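Local coordinates for protein acetylornithine aminotransferase (Aquifex aeolicus, PDB 2EH6) that transfers an amino group from N(2)-acetyl-L-ornithine to 2-oxoglutarate, using pyridoxal 5'-phosphate, in arginine biosynthesis, at residues E213-I218 with R352-L357; E223-Q228 with I237-G242; P293-V298 with R317-G322; Y301-L306 with G312-R317. One frame throughout, in Å; residues are numbered along the deposited sequence.

How the contacts relate
Contacts 1 and 2 lie in the core, their centres 9 Å apart and both touching the cofactor, whereas contact 4 is partly buried some 20 Å from the chain's centre. Contact 3 lies between, at about 15 Å, yet is also buried. Chemistry follows place: contact 1 sets one weak polar bond beside leucine methyls that lie against an amide and a backbone carbonyl, contact 2 is aromatic on aliphatic, contact 3 is aliphatic, and contact 4 pairs aliphatic packing with a lysine-to-carbonyl bond. Helix 275-308 serves contacts 3 and 4, which also share Arg-317. Contacts 1, 3 and 4 all reach the sheet containing strands 313-317, 320-324 and 350-353, while contact 2 uses strand 236-239 of the other large sheet.

Contact 1 (E213-I218 with R352-L357); sequences EVQTGI and RFLPPL. With PLP (pyridoxal-5'-phosphate), chain C.
Gln-215 and Arg-352 supply the one polar link here: Arg-352 NH1 donates to Gln-215 OE1 at 2.9 Å, but the N-H...O angle of 123° marks the bond as weak. The carbonyl oxygen lies at the edge of the guanidinium, near its plane, while the amide plane stands 83° from that of the guanidinium. With CG anti to the backbone N (chi1 167°) and a bend at chi2, the glutamine carries its amide across to the arginine. Arg-352 has a stronger polar partner in Asn-344, bonded through NH2, so Gln-215 is a secondary mate.

Two leucine methyls close on polar atoms beside this bond. Leu-354 CD1 reaches the other branch of the same amide, 3.6 Å from Gln-215 NE2, and Leu-357 CD1 comes within 3.5 Å of Ile-218 O. Cut back to an alanine, Gln-215 would probably leave Arg-352 NH1 without this acceptor and open a gap before Leu-354 CD1.

Toward the cofactor, Val-214 CG1 lies against one face of the pyridine ring, 3.6 Å from PLP C4, and Gln-215 CB stands 3.1 Å from PLP O3. Asp-212, whose OD1 accepts from Val-214 N, belongs to the same pocket. This is the cofactor site of a fold type I aminotransferase, where the loop after strand 208-212 supports one face of the ring and meets the end of strand 350-353.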
# COMPACT_ATOMS: atom_id res chain seq x y z
N GLU A 213 14.14 -3.66 -6.26
CA GLU A 213 13.80 -4.37 -7.50
C GLU A 213 12.31 -4.29 -7.83
O GLU A 213 11.77 -5.14 -8.54
CB GLU A 213 14.25 -5.83 -7.41
CG GLU A 213 15.77 -5.97 -7.38
CD GLU A 213 16.31 -6.81 -8.52
OE1 GLU A 213 15.67 -6.85 -9.60
OE2 GLU A 213 17.39 -7.41 -8.33
N VAL A 214 11.65 -3.25 -7.34
CA VAL A 214 10.22 -3.06 -7.60
C VAL A 214 9.95 -3.03 -9.09
O VAL A 214 8.98 -3.62 -9.56
CB VAL A 214 9.71 -1.75 -6.95
CG1 VAL A 214 8.33 -1.38 -7.50
CG2 VAL A 214 9.62 -1.94 -5.44
N GLN A 215 10.81 -2.34 -9.82
CA GLN A 215 10.67 -2.21 -11.27
C GLN A 215 11.44 -3.27 -12.06
O GLN A 215 10.94 -3.80 -13.04
CB GLN A 215 11.13 -0.82 -11.71
CG GLN A 215 11.32 -0.67 -13.21
CD GLN A 215 10.16 0.02 -13.90
OE1 GLN A 215 10.27 1.17 -14.32
NE2 GLN A 215 9.03 -0.68 -14.02
N THR A 216 12.66 -3.58 -11.62
CA THR A 216 13.49 -4.56 -12.32
C THR A 216 13.20 -6.01 -11.97
O THR A 216 13.58 -6.92 -12.71
CB THR A 216 14.99 -4.35 -12.02
OG1 THR A 216 15.22 -4.53 -10.62
CG2 THR A 216 15.44 -2.96 -12.44
N GLY A 217 12.53 -6.24 -10.85
CA GLY A 217 12.27 -7.59 -10.41
C GLY A 217 11.26 -8.44 -11.16
O GLY A 217 10.49 -7.96 -12.00
N ILE A 218 11.29 -9.73 -10.84
CA ILE A 218 10.39 -10.72 -11.40
C ILE A 218 10.48 -10.87 -12.93
O ILE A 218 9.47 -10.77 -13.63
CB ILE A 218 8.93 -10.44 -10.97
CG1 ILE A 218 8.88 -10.00 -9.50
CG2 ILE A 218 8.09 -11.70 -11.13
CD1 ILE A 218 9.50 -10.99 -8.50
N ARG A 352 10.45 5.08 -22.57
CA ARG A 352 10.64 3.84 -21.82
C ARG A 352 9.66 2.79 -22.34
O ARG A 352 8.49 3.09 -22.56
CB ARG A 352 10.41 4.10 -20.32
CG ARG A 352 10.43 2.85 -19.46
CD ARG A 352 10.35 3.18 -17.97
NE ARG A 352 9.31 4.15 -17.66
CZ ARG A 352 8.87 4.41 -16.43
NH1 ARG A 352 9.39 3.76 -15.39
NH2 ARG A 352 7.93 5.32 -16.24
N PHE A 353 10.16 1.58 -22.55
CA PHE A 353 9.34 0.48 -23.05
C PHE A 353 9.29 -0.63 -22.01
O PHE A 353 10.33 -1.13 -21.58
CB PHE A 353 9.92 -0.06 -24.36
CG PHE A 353 10.24 1.00 -25.37
CD1 PHE A 353 9.22 1.67 -26.05
CD2 PHE A 353 11.56 1.36 -25.62
CE1 PHE A 353 9.51 2.68 -26.96
CE2 PHE A 353 11.87 2.37 -26.53
CZ PHE A 353 10.84 3.04 -27.20
N LEU A 354 8.08 -1.00 -21.59
CA LEU A 354 7.88 -2.04 -20.59
C LEU A 354 6.75 -2.96 -21.03
O LEU A 354 5.74 -3.08 -20.35
CB LEU A 354 7.53 -1.41 -19.24
CG LEU A 354 8.61 -0.57 -18.57
CD1 LEU A 354 8.01 0.19 -17.39
CD2 LEU A 354 9.75 -1.48 -18.12
N PRO A 355 6.91 -3.63 -22.18
CA PRO A 355 5.85 -4.52 -22.65
C PRO A 355 5.66 -5.72 -21.72
O PRO A 355 6.52 -6.01 -20.89
CB PRO A 355 6.36 -4.94 -24.03
CG PRO A 355 7.85 -4.96 -23.83
CD PRO A 355 8.07 -3.66 -23.09
N PRO A 356 4.52 -6.42 -21.84
CA PRO A 356 4.28 -7.58 -20.98
C PRO A 356 5.39 -8.58 -21.29
O PRO A 356 5.93 -8.59 -22.40
CB PRO A 356 2.91 -8.07 -21.45
CG PRO A 356 2.24 -6.79 -21.89
CD PRO A 356 3.35 -6.12 -22.67
N LEU A 357 5.73 -9.43 -20.33
CA LEU A 357 6.82 -10.37 -20.56
C LEU A 357 6.47 -11.48 -21.55
O LEU A 357 7.35 -12.24 -21.96
CB LEU A 357 7.31 -10.94 -19.22
CG LEU A 357 7.73 -9.86 -18.20
CD1 LEU A 357 8.34 -10.53 -16.97
CD2 LEU A 357 8.74 -8.89 -18.83
N1 PLP C . 10.63 1.91 -6.46
C2 PLP C . 10.87 1.69 -7.77
C2A PLP C . 12.26 1.34 -8.23
C3 PLP C . 9.83 1.78 -8.71
O3 PLP C . 10.07 1.56 -10.04
C4 PLP C . 8.51 2.12 -8.25
C4A PLP C . 7.41 2.21 -9.24
C5 PLP C . 8.30 2.35 -6.83
C6 PLP C . 9.41 2.23 -5.98
C5A PLP C . 6.93 2.72 -6.28
O4P PLP C . 6.10 1.56 -6.28
P PLP C . 4.63 1.96 -5.71
O1P PLP C . 3.79 0.74 -5.73
O2P PLP C . 4.71 2.52 -4.22
O3P PLP C . 3.98 3.08 -6.66

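Contact 2 (E223-Q228 with I237-G242); sequences EFYAYQ and IALAKG. With PLP (pyridoxal-5'-phosphate), chain C.
Tyr-225 holds its ring CG anti to the carbonyl carbon (chi1 -62°), and Ile-237 places CG1 between its backbone N and carbonyl carbon (chi1 62°); together these torsions bring the isoleucine tip over the tyrosine ring. The setting is the large cofactor-binding domain of the fold type I aminotransferases, where the loop 223-228 packs on strand 236-239 of the central seven-stranded sheet.

Ile-237 CD1 lies 4.0 Å from the Tyr-225 ring centroid and 17° off the normal, a CH-pi contact over the face. On the opposite face Phe-224 CD2 sits 3.4 Å above the plane, over the centre, so the ring is clamped between an aliphatic and an aromatic neighbour. Leu-239 adds both methyl branches, with CD1 3.8 Å from Tyr-225 CE1, and its side chain crosses the tyrosine at about a right angle. The phenol oxygen is hydrogen-bonded to the carbonyl of Leu-79, which fixes the far end. A serine in place of Tyr-225 would probably open a gap beside Ile-237 CD1 and Leu-239, and leave the Leu-79 carbonyl without its mate.

Tyr-227 makes a looser touch, CD2 to Ile-237 CG2 at 4.2 Å, while its own hydroxyl is hydrogen-bonded to Trp-84 N. Just beyond the strand, the chain delivers the cofactor lysine: Lys-241 NZ is covalently joined to PLP C4A at 1.4 Å.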
# COMPACT_ATOMS: atom_id res chain seq x y z
N GLU A 223 16.44 -11.90 -16.07
CA GLU A 223 16.77 -12.78 -14.95
C GLU A 223 15.66 -12.57 -13.93
O GLU A 223 15.04 -11.51 -13.91
CB GLU A 223 18.12 -12.40 -14.34
CG GLU A 223 19.32 -12.66 -15.23
CD GLU A 223 19.43 -14.12 -15.67
OE1 GLU A 223 19.14 -15.01 -14.84
OE2 GLU A 223 19.81 -14.36 -16.83
N PHE A 224 15.41 -13.56 -13.08
CA PHE A 224 14.35 -13.41 -12.09
C PHE A 224 14.55 -12.10 -11.32
O PHE A 224 13.63 -11.30 -11.20
CB PHE A 224 14.33 -14.59 -11.13
CG PHE A 224 13.03 -14.74 -10.41
CD1 PHE A 224 11.93 -15.31 -11.05
CD2 PHE A 224 12.88 -14.25 -9.11
CE1 PHE A 224 10.70 -15.38 -10.41
CE2 PHE A 224 11.65 -14.33 -8.47
CZ PHE A 224 10.56 -14.89 -9.11
N TYR A 225 15.76 -11.91 -10.78
CA TYR A 225 16.10 -10.68 -10.07
C TYR A 225 17.21 -10.04 -10.89
O TYR A 225 18.16 -10.72 -11.27
CB TYR A 225 16.61 -10.97 -8.66
CG TYR A 225 15.61 -11.66 -7.76
CD1 TYR A 225 14.34 -11.12 -7.57
CD2 TYR A 225 15.95 -12.83 -7.09
CE1 TYR A 225 13.43 -11.73 -6.72
CE2 TYR A 225 15.05 -13.45 -6.25
CZ TYR A 225 13.79 -12.90 -6.06
OH TYR A 225 12.91 -13.50 -5.21
N ALA A 226 17.10 -8.75 -11.16
CA ALA A 226 18.11 -8.05 -11.95
C ALA A 226 19.51 -8.09 -11.35
O ALA A 226 20.50 -8.06 -12.08
CB ALA A 226 17.68 -6.60 -12.18
N TYR A 227 19.60 -8.14 -10.02
CA TYR A 227 20.92 -8.16 -9.38
C TYR A 227 21.74 -9.39 -9.78
O TYR A 227 22.96 -9.40 -9.64
CB TYR A 227 20.78 -8.09 -7.85
CG TYR A 227 20.40 -9.38 -7.15
CD1 TYR A 227 21.31 -10.44 -7.02
CD2 TYR A 227 19.12 -9.54 -6.60
CE1 TYR A 227 20.95 -11.61 -6.37
CE2 TYR A 227 18.76 -10.71 -5.95
CZ TYR A 227 19.68 -11.75 -5.83
OH TYR A 227 19.30 -12.91 -5.20
N GLN A 228 21.06 -10.42 -10.27
CA GLN A 228 21.74 -11.65 -10.66
C GLN A 228 22.62 -11.47 -11.89
O GLN A 228 23.52 -12.28 -12.14
CB GLN A 228 20.70 -12.75 -10.92
CG GLN A 228 19.79 -13.01 -9.72
CD GLN A 228 18.69 -14.01 -10.02
OE1 GLN A 228 18.01 -13.91 -11.04
NE2 GLN A 228 18.50 -14.97 -9.13
N ILE A 237 16.13 -6.86 -0.60
CA ILE A 237 15.64 -6.38 -1.89
C ILE A 237 14.16 -6.08 -1.73
O ILE A 237 13.49 -6.68 -0.89
CB ILE A 237 15.84 -7.41 -3.04
CG1 ILE A 237 15.04 -8.69 -2.76
CG2 ILE A 237 17.33 -7.72 -3.21
CD1 ILE A 237 15.04 -9.66 -3.93
N ALA A 238 13.65 -5.14 -2.52
CA ALA A 238 12.24 -4.77 -2.47
C ALA A 238 11.62 -5.19 -3.80
O ALA A 238 12.23 -5.03 -4.85
CB ALA A 238 12.09 -3.26 -2.26
N LEU A 239 10.40 -5.72 -3.74
CA LEU A 239 9.71 -6.18 -4.93
C LEU A 239 8.27 -5.70 -4.93
O LEU A 239 7.70 -5.44 -3.88
CB LEU A 239 9.69 -7.71 -4.98
CG LEU A 239 11.02 -8.47 -5.04
CD1 LEU A 239 10.79 -9.91 -4.65
CD2 LEU A 239 11.64 -8.36 -6.43
N ALA A 240 7.68 -5.59 -6.12
CA ALA A 240 6.29 -5.19 -6.28
C ALA A 240 5.93 -5.19 -7.76
O ALA A 240 6.45 -6.00 -8.53
CB ALA A 240 6.06 -3.81 -5.67
N LYS A 241 5.05 -4.28 -8.15
CA LYS A 241 4.61 -4.18 -9.53
C LYS A 241 4.34 -5.53 -10.20
O LYS A 241 3.37 -6.22 -9.86
CB LYS A 241 5.63 -3.36 -10.35
CG LYS A 241 5.67 -1.88 -9.95
CD LYS A 241 6.31 -1.00 -11.01
CE LYS A 241 6.09 0.50 -10.73
NZ LYS A 241 7.09 0.96 -9.73
N GLY A 242 5.21 -5.91 -11.14
CA GLY A 242 5.04 -7.16 -11.88
C GLY A 242 4.81 -8.45 -11.13
O GLY A 242 4.32 -9.43 -11.70
N1 PLP C . 10.63 1.91 -6.46
C2 PLP C . 10.87 1.69 -7.77
C2A PLP C . 12.26 1.34 -8.23
C3 PLP C . 9.83 1.78 -8.71
O3 PLP C . 10.07 1.56 -10.04
C4 PLP C . 8.51 2.12 -8.25
C4A PLP C . 7.41 2.21 -9.24
C5 PLP C . 8.30 2.35 -6.83
C6 PLP C . 9.41 2.23 -5.98
C5A PLP C . 6.93 2.72 -6.28
O4P PLP C . 6.10 1.56 -6.28
P PLP C . 4.63 1.96 -5.71
O1P PLP C . 3.79 0.74 -5.73
O2P PLP C . 4.71 2.52 -4.22
O3P PLP C . 3.98 3.08 -6.66

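Contact 3 (P293-V298 with R317-G322); sequences PHVREV and RGLMLG
Leu-319 meets Val-295 of helix 275-308 from the tip of a tight two-residue beta-hairpin. Its turn, type II' from Arg-317 to Met-320, connects strands 313-317 and 320-324 of the C-terminal part of the fold, and both backbone bonds between its ends, Arg-317 N to Met-320 O and Met-320 N to Arg-317 O, are present at 3.0 Å.

From CB the leucine chain swings toward the helix, since CG is anti to the carbonyl carbon (chi1 -73°). Leu-319 CG then makes the closest side-chain touch, 3.9 Å from Val-295 CG1, and also approaches Val-295 O at 4.1 Å. Beyond it the two methyls part: Leu-319 CD1 stays with the valine, 4.1 Å from Val-295 CG1, while Leu-319 CD2 reaches one helical turn further, to 4.4 Å from Val-298 C. The leucine thus spans successive turns of the helix.

Gly-318, at phi 61°, occupies the first of the two turn positions, where positive phi suits a residue without a side chain. Its CA comes 4.5 Å from Val-295 O.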
# COMPACT_ATOMS: atom_id res chain seq x y z
N PRO A 293 14.00 -17.29 -20.51
CA PRO A 293 14.75 -17.42 -21.76
C PRO A 293 14.10 -16.58 -22.87
O PRO A 293 14.79 -15.94 -23.66
CB PRO A 293 14.69 -18.92 -22.05
CG PRO A 293 14.60 -19.52 -20.68
CD PRO A 293 13.61 -18.62 -19.99
N HIS A 294 12.77 -16.59 -22.91
CA HIS A 294 12.04 -15.82 -23.92
C HIS A 294 12.25 -14.32 -23.73
O HIS A 294 12.46 -13.59 -24.70
CB HIS A 294 10.54 -16.13 -23.85
CG HIS A 294 10.19 -17.50 -24.34
ND1 HIS A 294 8.89 -17.97 -24.36
CD2 HIS A 294 10.96 -18.50 -24.82
CE1 HIS A 294 8.88 -19.20 -24.83
NE2 HIS A 294 10.12 -19.55 -25.12
N VAL A 295 12.17 -13.86 -22.49
CA VAL A 295 12.38 -12.45 -22.19
C VAL A 295 13.73 -12.01 -22.73
O VAL A 295 13.85 -10.97 -23.38
CB VAL A 295 12.33 -12.20 -20.66
CG1 VAL A 295 12.72 -10.76 -20.36
CG2 VAL A 295 10.94 -12.50 -20.14
N ARG A 296 14.76 -12.81 -22.46
CA ARG A 296 16.11 -12.51 -22.92
C ARG A 296 16.21 -12.43 -24.44
O ARG A 296 16.81 -11.50 -24.97
CB ARG A 296 17.10 -13.56 -22.40
CG ARG A 296 17.39 -13.48 -20.90
CD ARG A 296 18.60 -14.32 -20.52
NE ARG A 296 18.35 -15.76 -20.62
CZ ARG A 296 17.83 -16.50 -19.65
NH1 ARG A 296 17.50 -15.95 -18.49
NH2 ARG A 296 17.64 -17.80 -19.83
N GLU A 297 15.62 -13.40 -25.13
CA GLU A 297 15.67 -13.44 -26.59
C GLU A 297 14.87 -12.35 -27.28
O GLU A 297 15.39 -11.65 -28.15
CB GLU A 297 15.20 -14.80 -27.11
CG GLU A 297 15.27 -14.91 -28.63
CD GLU A 297 14.83 -16.26 -29.15
OE1 GLU A 297 15.42 -17.28 -28.73
OE2 GLU A 297 13.89 -16.31 -29.97
N VAL A 298 13.60 -12.20 -26.92
CA VAL A 298 12.78 -11.17 -27.53
C VAL A 298 13.33 -9.81 -27.11
O VAL A 298 13.31 -8.85 -27.88
CB VAL A 298 11.30 -11.28 -27.10
CG1 VAL A 298 10.44 -10.32 -27.91
CG2 VAL A 298 10.82 -12.72 -27.29
N ARG A 317 18.04 -3.42 -20.36
CA ARG A 317 18.38 -4.83 -20.47
C ARG A 317 17.08 -5.63 -20.48
O ARG A 317 16.10 -5.24 -19.85
CB ARG A 317 19.24 -5.22 -19.26
CG ARG A 317 19.76 -6.63 -19.25
CD ARG A 317 20.42 -6.93 -17.91
NE ARG A 317 21.63 -6.15 -17.68
CZ ARG A 317 22.84 -6.50 -18.11
NH1 ARG A 317 23.01 -7.63 -18.79
NH2 ARG A 317 23.89 -5.73 -17.85
N GLY A 318 17.08 -6.76 -21.20
CA GLY A 318 15.89 -7.58 -21.27
C GLY A 318 14.72 -6.83 -21.88
O GLY A 318 14.82 -6.34 -23.01
N LEU A 319 13.61 -6.74 -21.15
CA LEU A 319 12.44 -6.03 -21.64
C LEU A 319 12.21 -4.72 -20.89
O LEU A 319 11.08 -4.23 -20.77
CB LEU A 319 11.19 -6.91 -21.60
CG LEU A 319 11.15 -8.01 -22.67
CD1 LEU A 319 9.88 -8.84 -22.55
CD2 LEU A 319 11.23 -7.38 -24.05
N MET A 320 13.29 -4.18 -20.34
CA MET A 320 13.25 -2.89 -19.67
C MET A 320 14.19 -2.06 -20.53
O MET A 320 15.39 -1.98 -20.26
CB MET A 320 13.78 -2.95 -18.24
CG MET A 320 13.60 -1.61 -17.52
SD MET A 320 14.28 -1.52 -15.86
CE MET A 320 13.18 -2.56 -15.02
N LEU A 321 13.64 -1.45 -21.57
CA LEU A 321 14.45 -0.68 -22.49
C LEU A 321 14.04 0.78 -22.60
O LEU A 321 12.91 1.14 -22.31
CB LEU A 321 14.41 -1.34 -23.87
CG LEU A 321 14.89 -2.79 -23.92
CD1 LEU A 321 14.53 -3.42 -25.26
CD2 LEU A 321 16.39 -2.84 -23.69
N GLY A 322 14.99 1.60 -23.03
CA GLY A 322 14.72 3.01 -23.19
C GLY A 322 15.43 3.56 -24.41
O GLY A 322 16.47 3.05 -24.82

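Contact 4 (Y301-L306 with G312-R317); sequences YFKEKL and GKVKGR
Lys-303 and Val-314 cross obliquely, the lysine passing over the valine on its way to the strand backbone. Its CG is anti to the backbone N (chi1 -169°) and the chain stays extended from there, so the near part meets the valine and the far part meets a backbone carbonyl: Lys-303 CG lies 3.6 Å from Val-314 CG1, CE approaches the carbonyl oxygen of Gly-316, and Lys-303 NZ donates to Gly-316 O at 2.9 Å. The bond is almost linear at the acceptor, with a C=O...N angle of 160°. One long side chain thus combines an apolar shaft with a polar end.

Val-314 points its side chain at the helix and divides its branches between two partners. CG1, anti to the backbone N, takes the lysine; Val-314 CG2 lies 3.9 Å from Leu-306 CB and 3.8 Å from Leu-306 C.

Helix 275-308 here covers one face of the small domain's mixed sheet at its edge strand: strand 313-317 is outermost within the chain and runs nearly antiparallel to the helix segment, at 165°, with axes 8.8 Å apart. The neighbouring strand 320-324 continues the apolar surface, since Leu-321 touches both Lys-303 and Leu-306.

At the end nearer the connecting loop, a water lies 2.9 Å from Leu-306 O and 3.1 Å from Gly-312 O and can donate to either, although more acceptors surround it than it has protons. Arg-317 NE stays 7.0 Å from Lys-303 NZ, so these like charges do not meet.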
# COMPACT_ATOMS: atom_id res chain seq x y z
N TYR A 301 16.28 -8.91 -29.22
CA TYR A 301 15.75 -8.64 -30.55
C TYR A 301 15.26 -7.19 -30.59
O TYR A 301 15.64 -6.41 -31.46
CB TYR A 301 14.58 -9.58 -30.84
CG TYR A 301 13.94 -9.40 -32.20
CD1 TYR A 301 14.57 -9.86 -33.36
CD2 TYR A 301 12.69 -8.78 -32.33
CE1 TYR A 301 13.97 -9.71 -34.61
CE2 TYR A 301 12.09 -8.63 -33.58
CZ TYR A 301 12.74 -9.10 -34.71
OH TYR A 301 12.15 -8.96 -35.95
N PHE A 302 14.41 -6.85 -29.63
CA PHE A 302 13.83 -5.52 -29.52
C PHE A 302 14.92 -4.45 -29.39
O PHE A 302 14.89 -3.43 -30.09
CB PHE A 302 12.88 -5.48 -28.31
CG PHE A 302 12.12 -4.19 -28.14
CD1 PHE A 302 11.94 -3.31 -29.21
CD2 PHE A 302 11.53 -3.88 -26.92
CE1 PHE A 302 11.18 -2.14 -29.05
CE2 PHE A 302 10.77 -2.72 -26.76
CZ PHE A 302 10.60 -1.85 -27.82
N LYS A 303 15.89 -4.67 -28.51
CA LYS A 303 16.96 -3.70 -28.32
C LYS A 303 17.70 -3.44 -29.63
O LYS A 303 17.97 -2.29 -29.98
CB LYS A 303 17.94 -4.19 -27.24
CG LYS A 303 18.94 -3.13 -26.78
CD LYS A 303 19.75 -3.61 -25.59
CE LYS A 303 20.67 -2.52 -25.07
NZ LYS A 303 21.47 -2.96 -23.89
N GLU A 304 18.00 -4.50 -30.37
CA GLU A 304 18.70 -4.34 -31.63
C GLU A 304 17.90 -3.54 -32.65
O GLU A 304 18.45 -2.70 -33.37
CB GLU A 304 19.07 -5.71 -32.22
CG GLU A 304 20.16 -6.42 -31.44
CD GLU A 304 21.38 -5.53 -31.21
OE1 GLU A 304 21.98 -5.06 -32.20
OE2 GLU A 304 21.73 -5.30 -30.03
N LYS A 305 16.59 -3.80 -32.72
CA LYS A 305 15.73 -3.08 -33.66
C LYS A 305 15.67 -1.60 -33.28
O LYS A 305 15.63 -0.73 -34.15
CB LYS A 305 14.32 -3.68 -33.65
CG LYS A 305 14.26 -5.12 -34.12
CD LYS A 305 14.83 -5.27 -35.52
CE LYS A 305 14.84 -6.72 -35.96
NZ LYS A 305 15.33 -6.88 -37.36
N LEU A 306 15.67 -1.32 -31.98
CA LEU A 306 15.63 0.06 -31.51
C LEU A 306 16.90 0.77 -31.95
O LEU A 306 16.86 1.93 -32.37
CB LEU A 306 15.51 0.10 -29.98
CG LEU A 306 14.14 -0.28 -29.41
CD1 LEU A 306 14.20 -0.28 -27.89
CD2 LEU A 306 13.09 0.70 -29.90
N GLY A 312 18.56 7.50 -31.61
CA GLY A 312 19.01 7.80 -30.27
C GLY A 312 19.77 6.68 -29.58
O GLY A 312 19.98 5.61 -30.15
N LYS A 313 20.18 6.94 -28.34
CA LYS A 313 20.92 5.97 -27.54
C LYS A 313 19.96 4.97 -26.89
O LYS A 313 19.03 5.36 -26.18
CB LYS A 313 21.70 6.71 -26.45
CG LYS A 313 22.58 5.83 -25.60
CD LYS A 313 23.11 6.59 -24.39
CE LYS A 313 24.09 5.74 -23.60
NZ LYS A 313 23.54 4.39 -23.32
N VAL A 314 20.18 3.69 -27.14
CA VAL A 314 19.33 2.64 -26.58
C VAL A 314 19.89 2.19 -25.24
O VAL A 314 21.08 1.86 -25.14
CB VAL A 314 19.23 1.44 -27.54
CG1 VAL A 314 18.27 0.40 -26.99
CG2 VAL A 314 18.78 1.92 -28.91
N LYS A 315 19.04 2.16 -24.23
CA LYS A 315 19.45 1.79 -22.88
C LYS A 315 18.59 0.66 -22.34
O LYS A 315 17.51 0.38 -22.88
CB LYS A 315 19.32 3.00 -21.96
CG LYS A 315 19.95 4.27 -22.53
CD LYS A 315 19.44 5.53 -21.83
CE LYS A 315 19.89 5.61 -20.39
NZ LYS A 315 19.45 6.89 -19.75
N GLY A 316 19.06 0.01 -21.29
CA GLY A 316 18.28 -1.06 -20.69
C GLY A 316 18.77 -2.47 -20.92
O GLY A 316 19.77 -2.70 -21.60
N ARG A 317 18.04 -3.42 -20.36
CA ARG A 317 18.38 -4.83 -20.47
C ARG A 317 17.08 -5.63 -20.48
O ARG A 317 16.10 -5.24 -19.85
CB ARG A 317 19.24 -5.22 -19.26
CG ARG A 317 19.76 -6.63 -19.25
CD ARG A 317 20.42 -6.93 -17.91
NE ARG A 317 21.63 -6.15 -17.68
CZ ARG A 317 22.84 -6.50 -18.11
NH1 ARG A 317 23.01 -7.63 -18.79
NH2 ARG A 317 23.89 -5.73 -17.85
O HOH W 1 18.25 4.44 -32.40